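Local coordinates for protein MlnE (Bacillus amyloliquefaciens subsp. plantarum, PDB 5D2E) that binds NADP(+) and acts as the N-terminal B-type ketoreductase of the macrolactin assembly line, where it probably reduces keto groups of the growing polyketide, at residues E24-L37 with E473-S487. Sequence-based numbering, arbitrary orientation.
Sequences EGLELIKSLGKTHL and ELLSAQAGLAAFQDS
Glu-27 reaches across to the first turn of helix 477-487, and its OE1 accepts the backbone N-H of Gln-478 at 2.9 Å, met nearly along the C-O axis and close to straight (161°). An extended chain, with CG anti to the backbone N (chi1 172°), carries the carboxylate there. Beside it Ser-476, the N-cap, offers OG to Ala-479 N at 3.3 Å, so the carboxylate and the hydroxyl each take one amide of the first turn. A water joins Ser-476 OG to Glu-27 O.

Gln-478 bends at chi2 and lays its amide over the side chain of Glu-24, the two flat groups stacked with planes 26° apart; a second water accepts from Gln-478 NE2 and donates to Glu-24 OE1, while Glu-24 OE2 takes Thr-21 N. Leu-28 lays CD1 against Ala-479 CA (4.1 Å) and Ala-482 CB where the helices cross nearly at right angles; the small CB of Ala-479 also faces Thr-35 OG1 and Ser-31 OG, which is itself tied to Leu-28 O. Beyond the turn, Thr-35 CG2 meets Leu-475 CD1 and Ala-483 CB, and Leu-37 sets CD2 3.9 Å from Ala-483 CB. Just before Thr-35, Lys-34 NZ and Glu-473 OE2 form a long salt bridge (3.6 Å).

Val-497 of strand 494-499, paired with strand 35-46, packs against Thr-35, Leu-37 and Ala-483, while Leu-475 also touches Trp-452, an NADP(+)-binding residue. The contact thus fastens helix 22-30 and the start of strand 35-46 to the Rossmann-type ketoreductase domain, and the negative charge of Glu-27 at the helix's N-terminal end would be favoured by the helix dipole.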
loop_
_atom_site.group_PDB
_atom_site.type_symbol
_atom_site.label_atom_id
_atom_site.label_comp_id
_atom_site.label_asym_id
_atom_site.label_seq_id
_atom_site.Cartn_x
_atom_site.Cartn_y
_atom_site.Cartn_z
ATOM N N GLU A 24 23.885 -15.680 -17.107
ATOM C CA GLU A 24 22.640 -14.879 -16.964
ATOM C C GLU A 24 21.567 -15.338 -17.971
ATOM O O GLU A 24 20.402 -15.555 -17.607
ATOM C CB GLU A 24 22.943 -13.397 -17.200
ATOM C CG GLU A 24 23.792 -12.690 -16.145
ATOM C CD GLU A 24 24.195 -11.278 -16.598
ATOM O OE1 GLU A 24 24.449 -10.407 -15.731
ATOM O OE2 GLU A 24 24.241 -11.039 -17.827
ATOM N N GLY A 25 21.968 -15.501 -19.236
ATOM C CA GLY A 25 21.051 -15.956 -20.284
ATOM C C GLY A 25 20.447 -17.312 -19.977
ATOM O O GLY A 25 19.251 -17.586 -20.216
ATOM N N LEU A 26 21.289 -18.194 -19.463
ATOM C CA LEU A 26 20.811 -19.490 -19.048
ATOM C C LEU A 26 19.837 -19.358 -17.873
ATOM O O LEU A 26 18.783 -19.968 -17.918
ATOM C CB LEU A 26 21.999 -20.399 -18.677
ATOM C CG LEU A 26 21.657 -21.816 -18.206
ATOM C CD1 LEU A 26 20.890 -22.555 -19.288
ATOM C CD2 LEU A 26 22.943 -22.548 -17.795
ATOM N N GLU A 27 20.207 -18.595 -16.833
ATOM C CA GLU A 27 19.306 -18.392 -15.685
ATOM C C GLU A 27 17.923 -17.889 -16.198
ATOM O O GLU A 27 16.858 -18.428 -15.814
ATOM C CB GLU A 27 19.920 -17.456 -14.633
ATOM C CG GLU A 27 18.950 -17.049 -13.489
ATOM C CD GLU A 27 19.605 -16.239 -12.349
ATOM O OE1 GLU A 27 19.195 -15.092 -12.089
ATOM O OE2 GLU A 27 20.540 -16.742 -11.676
ATOM N N LEU A 28 17.939 -16.946 -17.145
ATOM C CA LEU A 28 16.665 -16.409 -17.685
ATOM C C LEU A 28 15.858 -17.480 -18.398
ATOM O O LEU A 28 14.632 -17.617 -18.196
ATOM C CB LEU A 28 16.931 -15.232 -18.616
ATOM C CG LEU A 28 15.788 -14.302 -19.058
ATOM C CD1 LEU A 28 14.751 -14.088 -17.942
ATOM C CD2 LEU A 28 16.422 -12.982 -19.484
ATOM N N ILE A 29 16.532 -18.313 -19.192
ATOM C CA ILE A 29 15.794 -19.383 -19.898
ATOM C C ILE A 29 15.128 -20.367 -18.932
ATOM O O ILE A 29 13.999 -20.850 -19.168
ATOM C CB ILE A 29 16.735 -20.157 -20.876
ATOM C CG1 ILE A 29 17.076 -19.265 -22.070
ATOM C CG2 ILE A 29 16.079 -21.480 -21.330
ATOM C CD1 ILE A 29 18.424 -19.565 -22.702
ATOM N N LYS A 30 15.838 -20.678 -17.850
ATOM C CA LYS A 30 15.326 -21.576 -16.845
ATOM C C LYS A 30 14.078 -21.007 -16.191
ATOM O O LYS A 30 13.256 -21.790 -15.719
ATOM C CB LYS A 30 16.367 -21.818 -15.776
ATOM C CG LYS A 30 17.541 -22.647 -16.284
ATOM C CD LYS A 30 18.603 -22.712 -15.206
ATOM C CE LYS A 30 19.511 -23.912 -15.409
ATOM N NZ LYS A 30 20.778 -23.684 -14.669
ATOM N N SER A 31 13.940 -19.662 -16.171
ATOM C CA SER A 31 12.714 -19.021 -15.629
ATOM C C SER A 31 11.541 -18.929 -16.612
ATOM O O SER A 31 10.468 -18.468 -16.227
ATOM C CB SER A 31 13.017 -17.616 -15.116
ATOM O OG SER A 31 13.080 -16.651 -16.197
ATOM N N LEU A 32 11.709 -19.371 -17.862
ATOM C CA LEU A 32 10.677 -19.159 -18.867
ATOM C C LEU A 32 9.379 -19.844 -18.520
ATOM O O LEU A 32 9.372 -20.995 -18.040
ATOM C CB LEU A 32 11.122 -19.559 -20.288
ATOM C CG LEU A 32 12.083 -18.573 -20.959
ATOM C CD1 LEU A 32 12.223 -18.950 -22.428
ATOM C CD2 LEU A 32 11.646 -17.110 -20.812
ATOM N N GLY A 33 8.290 -19.089 -18.725
ATOM C CA GLY A 33 6.944 -19.456 -18.283
ATOM C C GLY A 33 6.649 -19.313 -16.794
ATOM O O GLY A 33 5.572 -19.710 -16.336
ATOM N N LYS A 34 7.591 -18.792 -16.021
ATOM C CA LYS A 34 7.368 -18.665 -14.597
ATOM C C LYS A 34 7.108 -17.235 -14.135
ATOM O O LYS A 34 6.682 -17.080 -13.015
ATOM C CB LYS A 34 8.530 -19.242 -13.786
ATOM C CG LYS A 34 8.896 -20.675 -14.136
ATOM C CD LYS A 34 7.733 -21.639 -13.904
ATOM C CE LYS A 34 8.049 -23.031 -14.427
ATOM N NZ LYS A 34 9.452 -23.342 -14.033
ATOM N N THR A 35 7.406 -16.220 -14.955
ATOM C CA THR A 35 7.304 -14.824 -14.504
ATOM C C THR A 35 6.209 -14.147 -15.292
ATOM O O THR A 35 6.248 -14.101 -16.509
ATOM C CB THR A 35 8.612 -14.100 -14.720
ATOM O OG1 THR A 35 9.629 -14.855 -14.088
ATOM C CG2 THR A 35 8.620 -12.725 -14.068
ATOM N N HIS A 36 5.207 -13.645 -14.601
ATOM C CA HIS A 36 4.064 -13.021 -15.260
ATOM C C HIS A 36 3.802 -11.603 -14.631
ATOM O O HIS A 36 3.972 -11.415 -13.410
ATOM C CB HIS A 36 2.848 -13.942 -15.074
ATOM C CG HIS A 36 3.165 -15.409 -15.139
ATOM N ND1 HIS A 36 3.219 -16.108 -16.333
ATOM C CD2 HIS A 36 3.436 -16.313 -14.159
ATOM C CE1 HIS A 36 3.543 -17.368 -16.084
ATOM N NE2 HIS A 36 3.666 -17.526 -14.775
ATOM N N LEU A 37 3.447 -10.628 -15.474
ATOM C CA LEU A 37 3.052 -9.308 -15.015
ATOM C C LEU A 37 1.527 -9.184 -15.003
ATOM O O LEU A 37 0.837 -9.728 -15.871
ATOM C CB LEU A 37 3.629 -8.253 -15.889
ATOM C CG LEU A 37 5.108 -8.206 -16.206
ATOM C CD1 LEU A 37 5.360 -6.840 -16.829
ATOM C CD2 LEU A 37 5.981 -8.352 -15.005
ATOM N N GLU A 473 6.943 -19.829 -6.991
ATOM C CA GLU A 473 8.367 -20.044 -6.993
ATOM C C GLU A 473 9.016 -18.738 -6.667
ATOM O O GLU A 473 8.447 -17.694 -6.930
ATOM C CB GLU A 473 8.832 -20.476 -8.381
ATOM C CG GLU A 473 8.432 -21.906 -8.708
ATOM C CD GLU A 473 8.799 -22.317 -10.126
ATOM O OE1 GLU A 473 9.968 -22.108 -10.549
ATOM O OE2 GLU A 473 7.900 -22.845 -10.816
ATOM N N LEU A 474 10.227 -18.784 -6.153
ATOM C CA LEU A 474 11.000 -17.605 -5.941
ATOM C C LEU A 474 11.327 -16.965 -7.291
ATOM O O LEU A 474 11.461 -17.640 -8.313
ATOM C CB LEU A 474 12.288 -17.920 -5.177
ATOM C CG LEU A 474 12.193 -18.355 -3.716
ATOM C CD1 LEU A 474 13.555 -18.853 -3.235
ATOM C CD2 LEU A 474 11.732 -17.231 -2.822
ATOM N N LEU A 475 11.417 -15.645 -7.287
ATOM C CA LEU A 475 11.789 -14.902 -8.473
ATOM C C LEU A 475 13.329 -14.830 -8.541
ATOM O O LEU A 475 13.965 -14.311 -7.653
ATOM C CB LEU A 475 11.191 -13.480 -8.389
ATOM C CG LEU A 475 11.453 -12.480 -9.524
ATOM C CD1 LEU A 475 10.838 -12.970 -10.805
ATOM C CD2 LEU A 475 10.887 -11.096 -9.167
ATOM N N SER A 476 13.924 -15.317 -9.621
ATOM C CA SER A 476 15.374 -15.272 -9.737
ATOM C C SER A 476 15.801 -13.871 -10.092
ATOM O O SER A 476 15.015 -13.107 -10.670
ATOM C CB SER A 476 15.837 -16.256 -10.845
ATOM O OG SER A 476 15.527 -15.821 -12.163
ATOM N N ALA A 477 17.054 -13.543 -9.790
ATOM C CA ALA A 477 17.637 -12.249 -10.114
ATOM C C ALA A 477 17.395 -11.812 -11.551
ATOM O O ALA A 477 16.980 -10.682 -11.808
ATOM C CB ALA A 477 19.141 -12.260 -9.843
ATOM N N GLN A 478 17.685 -12.684 -12.506
ATOM C CA GLN A 478 17.506 -12.342 -13.904
ATOM C C GLN A 478 16.055 -12.159 -14.319
ATOM O O GLN A 478 15.746 -11.317 -15.104
ATOM C CB GLN A 478 18.175 -13.394 -14.812
ATOM C CG GLN A 478 19.709 -13.247 -14.784
ATOM C CD GLN A 478 20.140 -11.882 -15.300
ATOM O OE1 GLN A 478 19.751 -11.476 -16.399
ATOM N NE2 GLN A 478 20.891 -11.157 -14.505
ATOM N N ALA A 479 15.204 -13.054 -13.877
ATOM C CA ALA A 479 13.802 -12.951 -14.152
ATOM C C ALA A 479 13.219 -11.592 -13.626
ATOM O O ALA A 479 12.365 -11.008 -14.290
ATOM C CB ALA A 479 13.126 -14.097 -13.482
ATOM N N GLY A 480 13.686 -11.167 -12.454
ATOM C CA GLY A 480 13.208 -9.973 -11.767
ATOM C C GLY A 480 13.721 -8.745 -12.485
ATOM O O GLY A 480 12.983 -7.818 -12.739
ATOM N N LEU A 481 15.001 -8.765 -12.868
ATOM C CA LEU A 481 15.540 -7.685 -13.693
ATOM C C LEU A 481 14.823 -7.537 -14.976
ATOM O O LEU A 481 14.506 -6.414 -15.398
ATOM C CB LEU A 481 17.022 -7.845 -13.992
ATOM C CG LEU A 481 17.823 -7.672 -12.748
ATOM C CD1 LEU A 481 19.242 -8.185 -12.995
ATOM C CD2 LEU A 481 17.805 -6.245 -12.218
ATOM N N ALA A 482 14.495 -8.652 -15.611
ATOM C CA ALA A 482 13.793 -8.559 -16.856
ATOM C C ALA A 482 12.307 -8.090 -16.675
ATOM O O ALA A 482 11.731 -7.497 -17.589
ATOM C CB ALA A 482 13.782 -9.889 -17.541
ATOM N N ALA A 483 11.679 -8.491 -15.569
ATOM C CA ALA A 483 10.303 -8.048 -15.279
ATOM C C ALA A 483 10.313 -6.513 -15.112
ATOM O O ALA A 483 9.424 -5.832 -15.600
ATOM C CB ALA A 483 9.752 -8.760 -14.071
ATOM N N PHE A 484 11.341 -5.987 -14.481
ATOM C CA PHE A 484 11.515 -4.565 -14.334
ATOM C C PHE A 484 11.658 -3.918 -15.681
ATOM O O PHE A 484 10.963 -2.955 -16.005
ATOM C CB PHE A 484 12.745 -4.290 -13.534
ATOM C CG PHE A 484 13.179 -2.861 -13.569
ATOM C CD1 PHE A 484 12.572 -1.932 -12.767
ATOM C CD2 PHE A 484 14.202 -2.441 -14.437
ATOM C CE1 PHE A 484 12.948 -0.641 -12.792
ATOM C CE2 PHE A 484 14.578 -1.125 -14.454
ATOM C CZ PHE A 484 13.930 -0.220 -13.639
ATOM N N GLN A 485 12.559 -4.473 -16.485
ATOM C CA GLN A 485 12.747 -4.022 -17.864
ATOM C C GLN A 485 11.453 -4.019 -18.645
ATOM O O GLN A 485 11.119 -3.018 -19.294
ATOM C CB GLN A 485 13.825 -4.934 -18.531
ATOM C CG GLN A 485 14.464 -4.419 -19.777
ATOM C CD GLN A 485 15.163 -3.077 -19.611
ATOM O OE1 GLN A 485 15.966 -2.838 -18.689
ATOM N NE2 GLN A 485 14.889 -2.195 -20.553
ATOM N N ASP A 486 10.667 -5.086 -18.569
ATOM C CA ASP A 486 9.404 -5.119 -19.273
ATOM C C ASP A 486 8.408 -4.057 -18.715
ATOM O O ASP A 486 7.734 -3.346 -19.454
ATOM C CB ASP A 486 8.729 -6.456 -19.087
ATOM C CG ASP A 486 7.540 -6.666 -20.026
ATOM O OD1 ASP A 486 7.196 -5.767 -20.844
ATOM O OD2 ASP A 486 6.930 -7.762 -19.939
ATOM N N SER A 487 8.329 -4.015 -17.393
ATOM C CA SER A 487 7.408 -3.107 -16.677
ATOM C C SER A 487 7.643 -1.678 -17.098
ATOM O O SER A 487 6.712 -0.950 -17.346
ATOM C CB SER A 487 7.622 -3.243 -15.194
ATOM O OG SER A 487 7.133 -4.501 -14.805
HETATM O O HOH W 1 21.968 -8.598 -15.228
HETATM O O HOH W 2 15.853 -18.501 -13.340
#